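PDB 3BDK: mannonate dehydratase from Streptococcus suis, which probably catalyses the dehydration of D-mannonate to 2-dehydro-3-deoxy-D-gluconate, with ferrous iron or manganese as cofactor, in the pentose and glucuronate interconversion pathway. Local coordinates for residues A[61-64]-A[65-69]; A[196-199]-A[200-204]; A[275-279]-A[280-284]; A[364-368]-A[369-373]. All blocks are in the same frame, centred on the assembly; numbering follows the deposited sequence.

Contact 1. Residues A[61-64]-A[65-69]; sequences WPLE and NILEL
L67 folds back over L63, one helical turn earlier, and its side chain can be traced outward atom by atom. CB lies 3.2 Å from L63 O. CG stands anti to the carbonyl carbon (chi1 -77°), a setting that keeps it close to the same oxygen and brings it within 3.4 Å of the methyl L63 CD2. At the branch point the two methyls part: L67 CD1 lies 3.7 Å from L63 CD2, while L67 CD2 stays slightly farther from the same methyl. L67 CD1 also meets the carboxylate end of E64, which lies alongside L67 and points the same way; E64 OE1 is 3.9 Å from it, a van der Waals approach to a carbon.

The turn is the start of helix 63-74, the helix of a beta-alpha-beta unit between strands 47-50 and 79-84 of the barrel. P62 takes the N-cap position, and its carbonyl O accepts the N-H of N65 at 3.1 Å, with the donor well above the carbonyl plane. The first full helical bond follows, L67 N to L63 O at 2.8 Å, nearly straight at the hydrogen (166°) and almost collinear with the carbonyl (173°). On the buried side, I66 CG1 touches L63 CD2 at 3.8 Å, and I66 CG2 comes obliquely to the ring of W61, with CE3 the nearest ring atom. That indole also packs against A51 and V55. I66 itself reaches A116 and I118, in the loop between helix 99-114 and strand 120-123.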
loop_
_atom_site.group_PDB
_atom_site.type_symbol
_atom_site.label_atom_id
_atom_site.label_comp_id
_atom_site.label_asym_id
_atom_site.label_seq_id
_atom_site.Cartn_x
_atom_site.Cartn_y
_atom_site.Cartn_z
ATOM N N TRP A 61 -18.284 11.641 -29.170
ATOM C CA TRP A 61 -17.983 10.327 -28.596
ATOM C C TRP A 61 -19.183 9.378 -28.753
ATOM O O TRP A 61 -20.199 9.554 -28.080
ATOM C CB TRP A 61 -17.592 10.469 -27.117
ATOM C CG TRP A 61 -16.140 10.844 -26.866
ATOM C CD1 TRP A 61 -15.321 11.588 -27.678
ATOM C CD2 TRP A 61 -15.358 10.511 -25.711
ATOM N NE1 TRP A 61 -14.073 11.720 -27.108
ATOM C CE2 TRP A 61 -14.068 11.070 -25.901
ATOM C CE3 TRP A 61 -15.616 9.787 -24.536
ATOM C CZ2 TRP A 61 -13.041 10.926 -24.960
ATOM C CZ3 TRP A 61 -14.593 9.643 -23.600
ATOM C CH2 TRP A 61 -13.322 10.211 -23.819
ATOM N N PRO A 62 -19.063 8.373 -29.649
ATOM C CA PRO A 62 -20.151 7.433 -29.934
ATOM C C PRO A 62 -20.362 6.449 -28.795
ATOM O O PRO A 62 -19.391 6.018 -28.171
ATOM C CB PRO A 62 -19.648 6.673 -31.173
ATOM C CG PRO A 62 -18.425 7.401 -31.650
ATOM C CD PRO A 62 -17.861 8.065 -30.448
ATOM N N LEU A 63 -21.615 6.083 -28.540
ATOM C CA LEU A 63 -21.934 5.074 -27.525
ATOM C C LEU A 63 -21.199 3.738 -27.774
ATOM O O LEU A 63 -20.687 3.124 -26.835
ATOM C CB LEU A 63 -23.445 4.846 -27.441
ATOM C CG LEU A 63 -24.108 4.845 -26.059
ATOM C CD1 LEU A 63 -25.409 4.048 -26.089
ATOM C CD2 LEU A 63 -23.207 4.318 -24.964
ATOM N N GLU A 64 -21.142 3.321 -29.041
ATOM C CA GLU A 64 -20.389 2.129 -29.489
ATOM C C GLU A 64 -18.965 2.019 -28.909
ATOM O O GLU A 64 -18.467 0.914 -28.661
ATOM C CB GLU A 64 -20.329 2.088 -31.036
ATOM C CG GLU A 64 -21.467 1.326 -31.749
ATOM C CD GLU A 64 -22.821 1.430 -31.038
ATOM O OE1 GLU A 64 -22.953 0.858 -29.928
ATOM O OE2 GLU A 64 -23.753 2.068 -31.591
ATOM N N ASN A 65 -18.327 3.166 -28.696
ATOM C CA ASN A 65 -16.953 3.214 -28.236
ATOM C C ASN A 65 -16.817 3.143 -26.722
ATOM O O ASN A 65 -15.879 2.536 -26.197
ATOM C CB ASN A 65 -16.288 4.484 -28.748
ATOM C CG ASN A 65 -15.800 4.352 -30.163
ATOM O OD1 ASN A 65 -16.579 4.118 -31.093
ATOM N ND2 ASN A 65 -14.500 4.508 -30.341
ATOM N N ILE A 66 -17.747 3.781 -26.022
ATOM C CA ILE A 66 -17.698 3.816 -24.572
ATOM C C ILE A 66 -18.296 2.523 -24.012
ATOM O O ILE A 66 -17.844 2.018 -22.982
ATOM C CB ILE A 66 -18.347 5.116 -23.984
ATOM C CG1 ILE A 66 -19.788 4.895 -23.529
ATOM C CG2 ILE A 66 -18.246 6.297 -24.965
ATOM C CD1 ILE A 66 -19.911 4.716 -22.061
ATOM N N LEU A 67 -19.295 1.985 -24.710
ATOM C CA LEU A 67 -19.864 0.689 -24.371
ATOM C C LEU A 67 -18.819 -0.415 -24.509
ATOM O O LEU A 67 -18.659 -1.225 -23.594
ATOM C CB LEU A 67 -21.068 0.372 -25.255
ATOM C CG LEU A 67 -22.398 1.059 -24.948
ATOM C CD1 LEU A 67 -23.396 0.823 -26.092
ATOM C CD2 LEU A 67 -22.982 0.630 -23.595
ATOM N N GLU A 68 -18.099 -0.436 -25.634
ATOM C CA GLU A 68 -17.139 -1.507 -25.900
ATOM C C GLU A 68 -15.982 -1.559 -24.881
ATOM O O GLU A 68 -15.292 -2.583 -24.760
ATOM C CB GLU A 68 -16.627 -1.466 -27.347
ATOM C CG GLU A 68 -15.285 -0.780 -27.553
ATOM C CD GLU A 68 -14.598 -1.204 -28.845
ATOM O OE1 GLU A 68 -15.275 -1.256 -29.899
ATOM O OE2 GLU A 68 -13.374 -1.473 -28.812
ATOM N N LEU A 69 -15.777 -0.460 -24.154
ATOM C CA LEU A 69 -14.793 -0.427 -23.071
ATOM C C LEU A 69 -15.451 -0.755 -21.737
ATOM O O LEU A 69 -14.823 -1.350 -20.865
ATOM C CB LEU A 69 -14.062 0.925 -23.014
ATOM C CG LEU A 69 -13.271 1.400 -24.250
ATOM C CD1 LEU A 69 -12.362 2.574 -23.882
ATOM C CD2 LEU A 69 -12.464 0.278 -24.944
#

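Contact 2. Residues A[196-199]-A[200-204]; sequences ANLE and YFIKA
Helix 191-210, in the outer layer of the barrel, carries this one-turn contact, in which L198 packs on I202 and E199 is modelled close to K203, both pairs at i to i+4 spacing. Regular backbone bonds fix that spacing: the N-H groups of residues 200-203 donate to the carbonyls of 196-199 in turn, as in I202 N to L198 O at 2.7 Å.

L198 and I202 lie side by side and point the same way. With CG opposite the backbone N (chi1 173°), L198 directs CD1 along the helix, 3.8 Å from I202 CG1; the same methyl comes obliquely to the ring of F201, 4.3 Å from CD1 of that residue. These three buried side chains face the fold's interior: F201 and I202 touch Y123 of strand 120-123, L198 and I202 meet F243 of helix 237-245, and F201 sets its ring edge-to-face with Y106 of helix 99-114. Y200, on another side, reaches the same neighbouring helix, where its OH is hydrogen-bonded to D100.

At the solvent-facing surface K203 curls back, bent at chi3 and chi4, and crosses the extended chain of E199. As modelled, K203 NZ lies 3.1 Å from E199 OE2, a salt bridge that is weak as a hydrogen bond and doubtful in detail, because NZ clashes with E199 CG.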
loop_
_atom_site.group_PDB
_atom_site.type_symbol
_atom_site.label_atom_id
_atom_site.label_comp_id
_atom_site.label_asym_id
_atom_site.label_seq_id
_atom_site.Cartn_x
_atom_site.Cartn_y
_atom_site.Cartn_z
ATOM N N ALA A 196 -13.613 33.947 -19.250
ATOM C CA ALA A 196 -14.730 34.120 -20.184
ATOM C C ALA A 196 -14.926 32.940 -21.134
ATOM O O ALA A 196 -16.051 32.535 -21.399
ATOM C CB ALA A 196 -14.561 35.408 -20.980
ATOM N N ASN A 197 -13.837 32.400 -21.658
ATOM C CA ASN A 197 -13.952 31.272 -22.541
ATOM C C ASN A 197 -14.525 30.065 -21.808
ATOM O O ASN A 197 -15.318 29.301 -22.383
ATOM C CB ASN A 197 -12.610 30.981 -23.187
ATOM C CG ASN A 197 -12.132 32.133 -24.059
ATOM O OD1 ASN A 197 -12.879 33.072 -24.321
ATOM N ND2 ASN A 197 -10.892 32.066 -24.511
ATOM N N LEU A 198 -14.163 29.931 -20.531
ATOM C CA LEU A 198 -14.591 28.821 -19.701
ATOM C C LEU A 198 -16.032 28.981 -19.305
ATOM O O LEU A 198 -16.802 28.025 -19.352
ATOM C CB LEU A 198 -13.735 28.712 -18.430
ATOM C CG LEU A 198 -14.144 27.684 -17.352
ATOM C CD1 LEU A 198 -14.087 26.243 -17.865
ATOM C CD2 LEU A 198 -13.284 27.831 -16.110
ATOM N N GLU A 199 -16.391 30.186 -18.885
ATOM C CA GLU A 199 -17.751 30.455 -18.486
ATOM C C GLU A 199 -18.726 30.126 -19.619
ATOM O O GLU A 199 -19.756 29.488 -19.398
ATOM C CB GLU A 199 -17.888 31.900 -18.064
ATOM C CG GLU A 199 -19.105 32.135 -17.184
ATOM C CD GLU A 199 -19.452 33.588 -17.080
ATOM O OE1 GLU A 199 -18.511 34.416 -17.162
ATOM O OE2 GLU A 199 -20.662 33.894 -16.938
ATOM N N TYR A 200 -18.372 30.549 -20.828
ATOM C CA TYR A 200 -19.130 30.250 -22.023
ATOM C C TYR A 200 -19.316 28.749 -22.189
ATOM O O TYR A 200 -20.426 28.275 -22.459
ATOM C CB TYR A 200 -18.394 30.800 -23.237
ATOM C CG TYR A 200 -19.159 30.705 -24.547
ATOM C CD1 TYR A 200 -20.061 31.708 -24.927
ATOM C CD2 TYR A 200 -18.964 29.630 -25.412
ATOM C CE1 TYR A 200 -20.751 31.637 -26.131
ATOM C CE2 TYR A 200 -19.647 29.544 -26.617
ATOM C CZ TYR A 200 -20.538 30.553 -26.978
ATOM O OH TYR A 200 -21.220 30.473 -28.176
ATOM N N PHE A 201 -18.213 28.020 -22.035
ATOM C CA PHE A 201 -18.181 26.553 -22.111
ATOM C C PHE A 201 -19.037 25.897 -21.022
ATOM O O PHE A 201 -19.794 24.980 -21.300
ATOM C CB PHE A 201 -16.719 26.081 -22.028
ATOM C CG PHE A 201 -16.540 24.589 -21.978
ATOM C CD1 PHE A 201 -16.173 23.962 -20.788
ATOM C CD2 PHE A 201 -16.679 23.814 -23.129
ATOM C CE1 PHE A 201 -15.980 22.593 -20.736
ATOM C CE2 PHE A 201 -16.477 22.437 -23.092
ATOM C CZ PHE A 201 -16.137 21.823 -21.892
ATOM N N ILE A 202 -18.915 26.392 -19.797
ATOM C CA ILE A 202 -19.632 25.847 -18.652
ATOM C C ILE A 202 -21.141 26.006 -18.828
ATOM O O ILE A 202 -21.872 25.014 -18.846
ATOM C CB ILE A 202 -19.143 26.470 -17.310
ATOM C CG1 ILE A 202 -17.755 25.937 -16.927
ATOM C CG2 ILE A 202 -20.118 26.227 -16.184
ATOM C CD1 ILE A 202 -17.610 24.399 -16.869
ATOM N N LYS A 203 -21.617 27.237 -18.995
ATOM C CA LYS A 203 -23.067 27.428 -19.041
ATOM C C LYS A 203 -23.667 26.760 -20.257
ATOM O O LYS A 203 -24.847 26.452 -20.261
ATOM C CB LYS A 203 -23.515 28.891 -18.854
ATOM C CG LYS A 203 -22.858 29.922 -19.764
ATOM C CD LYS A 203 -23.310 31.356 -19.433
ATOM C CE LYS A 203 -23.002 31.702 -17.992
ATOM N NZ LYS A 203 -21.705 31.087 -17.575
ATOM N N ALA A 204 -22.833 26.506 -21.258
ATOM C CA ALA A 204 -23.217 25.705 -22.412
ATOM C C ALA A 204 -23.514 24.235 -22.050
ATOM O O ALA A 204 -24.575 23.705 -22.419
ATOM C CB ALA A 204 -22.140 25.777 -23.500
#

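Contact 3. Residues A[275-279]-A[280-284]; sequences YALKR and NRINF
N280 and R281 return two backbone N-H groups to L277 and A276 respectively, ending helix 269-278 in a Schellman motif. N280 is the C-prime residue, and its positive phi (53°) reverses the course of the chain. Its N-H bonds to L277 O at 2.7 Å, with the donor lifted out of the carbonyl plane. R281 N then reaches A276 O at 2.9 Å, nearly in line with that carbonyl (162°). The two bonds satisfy carbonyls near the end of the helix.

The side chain of R281 bends at chi2 and turns back toward the helix end, its CG packing 3.9 Å from CB of R279. The exact place of NH1 is doubtful, since it is modelled too close to R279 O. R281 NE has a weak hydrogen bond to the carbonyl of S249. R279 runs elsewhere: NH1 forms a salt bridge with D248, while NH2 donates to Y275 OH at 2.9 Å, an almost straight bond (172°) with the phenol oxygen in the guanidinium plane.

From I282 the chain enters strand 282-286 of the parallel barrel sheet, which leads on to the manganese ligand H286. I282 points toward the helix just left and packs on A276 and L277, joining the start of the strand to the helix end. Its CG1 rests 4.0 Å from A276 CB, and the side chains of I282 and L277 cross obliquely, with I282 CD1 3.7 Å from L277 CD2.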
loop_
_atom_site.group_PDB
_atom_site.type_symbol
_atom_site.label_atom_id
_atom_site.label_comp_id
_atom_site.label_asym_id
_atom_site.label_seq_id
_atom_site.Cartn_x
_atom_site.Cartn_y
_atom_site.Cartn_z
ATOM N N TYR A 275 -13.024 23.399 2.430
ATOM C CA TYR A 275 -13.896 24.375 1.783
ATOM C C TYR A 275 -14.834 23.719 0.759
ATOM O O TYR A 275 -16.048 23.921 0.813
ATOM C CB TYR A 275 -13.123 25.538 1.113
ATOM C CG TYR A 275 -14.053 26.375 0.272
ATOM C CD1 TYR A 275 -14.867 27.358 0.853
ATOM C CD2 TYR A 275 -14.181 26.129 -1.089
ATOM C CE1 TYR A 275 -15.771 28.090 0.090
ATOM C CE2 TYR A 275 -15.080 26.860 -1.876
ATOM C CZ TYR A 275 -15.875 27.837 -1.279
ATOM O OH TYR A 275 -16.762 28.548 -2.079
ATOM N N ALA A 276 -14.261 22.941 -0.163
ATOM C CA ALA A 276 -14.982 22.411 -1.310
ATOM C C ALA A 276 -15.944 21.311 -0.925
ATOM O O ALA A 276 -16.956 21.096 -1.598
ATOM C CB ALA A 276 -14.010 21.902 -2.333
ATOM N N LEU A 277 -15.607 20.605 0.153
ATOM C CA LEU A 277 -16.492 19.594 0.718
ATOM C C LEU A 277 -17.746 20.237 1.311
ATOM O O LEU A 277 -18.846 19.784 1.031
ATOM C CB LEU A 277 -15.777 18.729 1.769
ATOM C CG LEU A 277 -14.717 17.708 1.351
ATOM C CD1 LEU A 277 -14.010 17.230 2.591
ATOM C CD2 LEU A 277 -15.264 16.541 0.548
ATOM N N LYS A 278 -17.578 21.290 2.118
ATOM C CA LYS A 278 -18.720 22.017 2.699
ATOM C C LYS A 278 -19.676 22.508 1.621
ATOM O O LYS A 278 -20.844 22.737 1.887
ATOM C CB LYS A 278 -18.263 23.216 3.516
ATOM C CG LYS A 278 -17.586 22.878 4.820
ATOM C CD LYS A 278 -17.249 24.138 5.627
ATOM C CE LYS A 278 -17.103 23.799 7.115
ATOM N NZ LYS A 278 -16.685 24.928 8.018
ATOM N N ARG A 279 -19.188 22.672 0.401
ATOM C CA ARG A 279 -20.071 23.080 -0.678
ATOM C C ARG A 279 -20.600 21.910 -1.502
ATOM O O ARG A 279 -21.277 22.125 -2.502
ATOM C CB ARG A 279 -19.390 24.117 -1.580
ATOM C CG ARG A 279 -19.340 25.502 -0.951
ATOM C CD ARG A 279 -18.983 26.564 -1.959
ATOM N NE ARG A 279 -19.998 26.754 -2.999
ATOM C CZ ARG A 279 -19.911 27.656 -3.978
ATOM N NH1 ARG A 279 -20.877 27.752 -4.871
ATOM N NH2 ARG A 279 -18.862 28.467 -4.069
ATOM N N ASN A 280 -20.313 20.681 -1.070
ATOM C CA ASN A 280 -20.668 19.475 -1.816
ATOM C C ASN A 280 -20.153 19.551 -3.256
ATOM O O ASN A 280 -20.896 19.330 -4.221
ATOM C CB ASN A 280 -22.192 19.207 -1.768
ATOM C CG ASN A 280 -22.565 17.781 -2.234
ATOM O OD1 ASN A 280 -22.166 16.790 -1.611
ATOM N ND2 ASN A 280 -23.325 17.681 -3.332
ATOM N N ARG A 281 -18.874 19.863 -3.411
ATOM C CA ARG A 281 -18.375 20.147 -4.744
ATOM C C ARG A 281 -17.166 19.318 -5.178
ATOM O O ARG A 281 -16.541 19.599 -6.207
ATOM C CB ARG A 281 -18.133 21.663 -4.915
ATOM C CG ARG A 281 -19.415 22.499 -5.134
ATOM C CD ARG A 281 -20.316 21.864 -6.212
ATOM N NE ARG A 281 -21.507 22.647 -6.547
ATOM C CZ ARG A 281 -22.546 22.834 -5.737
ATOM N NH1 ARG A 281 -22.558 22.314 -4.515
ATOM N NH2 ARG A 281 -23.584 23.545 -6.156
ATOM N N ILE A 282 -16.839 18.294 -4.399
ATOM C CA ILE A 282 -15.834 17.344 -4.826
ATOM C C ILE A 282 -16.553 16.194 -5.522
ATOM O O ILE A 282 -17.315 15.479 -4.888
ATOM C CB ILE A 282 -14.977 16.815 -3.657
ATOM C CG1 ILE A 282 -14.406 17.965 -2.830
ATOM C CG2 ILE A 282 -13.865 15.938 -4.197
ATOM C CD1 ILE A 282 -13.036 17.673 -2.205
ATOM N N ASN A 283 -16.305 16.030 -6.818
ATOM C CA ASN A 283 -16.937 14.966 -7.590
ATOM C C ASN A 283 -15.942 13.892 -8.013
ATOM O O ASN A 283 -16.271 13.000 -8.795
ATOM C CB ASN A 283 -17.642 15.544 -8.819
ATOM C CG ASN A 283 -18.828 16.415 -8.455
ATOM O OD1 ASN A 283 -19.302 17.209 -9.268
ATOM N ND2 ASN A 283 -19.314 16.270 -7.228
ATOM N N PHE A 284 -14.723 13.982 -7.491
ATOM C CA PHE A 284 -13.643 13.098 -7.909
ATOM C C PHE A 284 -12.306 13.545 -7.326
ATOM O O PHE A 284 -12.131 14.711 -6.972
ATOM C CB PHE A 284 -13.557 13.039 -9.435
ATOM C CG PHE A 284 -12.538 12.064 -9.948
ATOM C CD1 PHE A 284 -11.795 12.351 -11.082
ATOM C CD2 PHE A 284 -12.321 10.860 -9.300
ATOM C CE1 PHE A 284 -10.855 11.455 -11.557
ATOM C CE2 PHE A 284 -11.384 9.961 -9.770
ATOM C CZ PHE A 284 -10.650 10.259 -10.900
#

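Contact 4. Residues A[364-368]-A[369-373]; sequences NMRAA and GKTPD
Bends at chi2 (-83°) and chi3 (59°) curl the M365 chain so that CE meets K370, and a bend at chi2 in R366 lays the guanidinium beside P372. The setting is the C-terminal end of helix 348-368, where G369 leaves helical conformation with phi 141°, a region occupied chiefly by glycine. G369 N still makes the last regular helical bond, to M365 O at 3.0 Å. Beyond it the chain doubles back, so that residues 370-372 run past the turn they have just left.

M365 is the buried member of this surface contact. Its CE methyl meets the aliphatic part of K370, 3.4 Å from CB and 3.8 Å from CD of that lysine. Nearer the backbone, M365 CB touches P372 CD at 3.8 Å. The methionine also packs on V319 of helix 311-320, and the ammonium of K370 forms a salt bridge with D322, just beyond that helix.

R366 and P372 cross at about a right angle. The proline ring puts CD over one face of the guanidinium, off centre toward the rim, with R366 CZ and P372 CD 3.6 Å apart. R366 additionally packs on N312 of the second subunit, placing this helix end beside the dimer interface. At the end of the guanidinium, R366 NH1 lies 3.5 Å from both CB and CG2 of T371.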
loop_
_atom_site.group_PDB
_atom_site.type_symbol
_atom_site.label_atom_id
_atom_site.label_comp_id
_atom_site.label_asym_id
_atom_site.label_seq_id
_atom_site.Cartn_x
_atom_site.Cartn_y
_atom_site.Cartn_z
ATOM N N ASN A 364 -9.359 5.747 9.726
ATOM C CA ASN A 364 -10.097 6.964 10.081
ATOM C C ASN A 364 -11.582 6.710 10.256
ATOM O O ASN A 364 -12.211 7.280 11.149
ATOM C CB ASN A 364 -9.867 8.078 9.076
ATOM C CG ASN A 364 -8.616 8.842 9.360
ATOM O OD1 ASN A 364 -8.408 9.313 10.474
ATOM N ND2 ASN A 364 -7.760 8.970 8.348
ATOM N N MET A 365 -12.128 5.839 9.413
ATOM C CA MET A 365 -13.497 5.386 9.585
ATOM C C MET A 365 -13.727 4.889 11.016
ATOM O O MET A 365 -14.455 5.527 11.772
ATOM C CB MET A 365 -13.852 4.339 8.539
ATOM C CG MET A 365 -14.025 4.930 7.144
ATOM S SD MET A 365 -15.650 5.669 6.765
ATOM C CE MET A 365 -15.797 6.939 7.994
ATOM N N ARG A 366 -13.062 3.804 11.404
ATOM C CA ARG A 366 -13.240 3.221 12.744
ATOM C C ARG A 366 -12.983 4.226 13.857
ATOM O O ARG A 366 -13.632 4.190 14.897
ATOM C CB ARG A 366 -12.329 1.998 12.950
ATOM C CG ARG A 366 -12.457 0.897 11.895
ATOM C CD ARG A 366 -13.761 0.142 12.029
ATOM N NE ARG A 366 -13.709 -1.141 11.336
ATOM C CZ ARG A 366 -14.771 -1.873 11.002
ATOM N NH1 ARG A 366 -16.005 -1.453 11.276
ATOM N NH2 ARG A 366 -14.596 -3.033 10.384
ATOM N N ALA A 367 -12.023 5.113 13.643
ATOM C CA ALA A 367 -11.694 6.113 14.634
ATOM C C ALA A 367 -12.867 7.073 14.814
ATOM O O ALA A 367 -13.096 7.585 15.919
ATOM C CB ALA A 367 -10.437 6.865 14.238
ATOM N N ALA A 368 -13.604 7.313 13.727
ATOM C CA ALA A 368 -14.844 8.093 13.806
ATOM C C ALA A 368 -15.896 7.317 14.613
ATOM O O ALA A 368 -16.392 7.800 15.640
ATOM C CB ALA A 368 -15.374 8.436 12.399
ATOM N N GLY A 369 -16.181 6.103 14.144
ATOM C CA GLY A 369 -17.232 5.252 14.668
ATOM C C GLY A 369 -17.902 4.560 13.497
ATOM O O GLY A 369 -18.619 3.582 13.671
ATOM N N LYS A 370 -17.669 5.072 12.295
ATOM C CA LYS A 370 -18.244 4.475 11.085
ATOM C C LYS A 370 -17.551 3.171 10.724
ATOM O O LYS A 370 -16.518 2.831 11.299
ATOM C CB LYS A 370 -18.212 5.462 9.908
ATOM C CG LYS A 370 -19.553 6.134 9.630
ATOM C CD LYS A 370 -19.396 7.510 8.986
ATOM C CE LYS A 370 -19.128 8.594 10.039
ATOM N NZ LYS A 370 -18.982 9.938 9.411
ATOM N N THR A 371 -18.142 2.452 9.771
ATOM C CA THR A 371 -17.683 1.135 9.375
ATOM C C THR A 371 -17.357 1.185 7.882
ATOM O O THR A 371 -18.250 1.433 7.071
ATOM C CB THR A 371 -18.747 -0.010 9.721
ATOM O OG1 THR A 371 -19.907 0.080 8.875
ATOM C CG2 THR A 371 -19.205 0.050 11.193
ATOM N N PRO A 372 -16.070 0.981 7.511
ATOM C CA PRO A 372 -15.578 1.050 6.122
ATOM C C PRO A 372 -16.216 0.042 5.191
ATOM O O PRO A 372 -17.126 -0.672 5.596
ATOM C CB PRO A 372 -14.089 0.738 6.262
ATOM C CG PRO A 372 -13.973 0.040 7.561
ATOM C CD PRO A 372 -14.972 0.685 8.445
ATOM N N ASP A 373 -15.751 -0.003 3.944
ATOM C CA ASP A 373 -16.214 -0.993 2.978
ATOM C C ASP A 373 -15.425 -0.897 1.695
ATOM O O ASP A 373 -15.046 0.182 1.268
ATOM C CB ASP A 373 -17.714 -0.840 2.666
ATOM C CG ASP A 373 -18.273 -2.025 1.873
ATOM O OD1 ASP A 373 -18.461 -3.105 2.474
ATOM O OD2 ASP A 373 -18.512 -1.885 0.654
#

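From the N terminus the four contacts follow in series, none nested in or crossing another, and each joins adjoining residues, closing a turn instead of a long loop. Contact 1 opens helix 63-74 after strand 47-50; contact 2 lies within helix 191-210, which leads to strand 215-218; contact 3 turns helix 269-278 into strand 282-286; contact 4 ends helix 348-368 and starts the C-terminal tail. No two touch: contacts 2 and 3 come within about 10 Å at their nearest atoms, contacts 2 and 4 only within about 30 Å. Helix 237-245 bridges contacts 2 and 3, helix 99-114 borders contacts 1 and 2, and contact 4 alone reaches the second subunit.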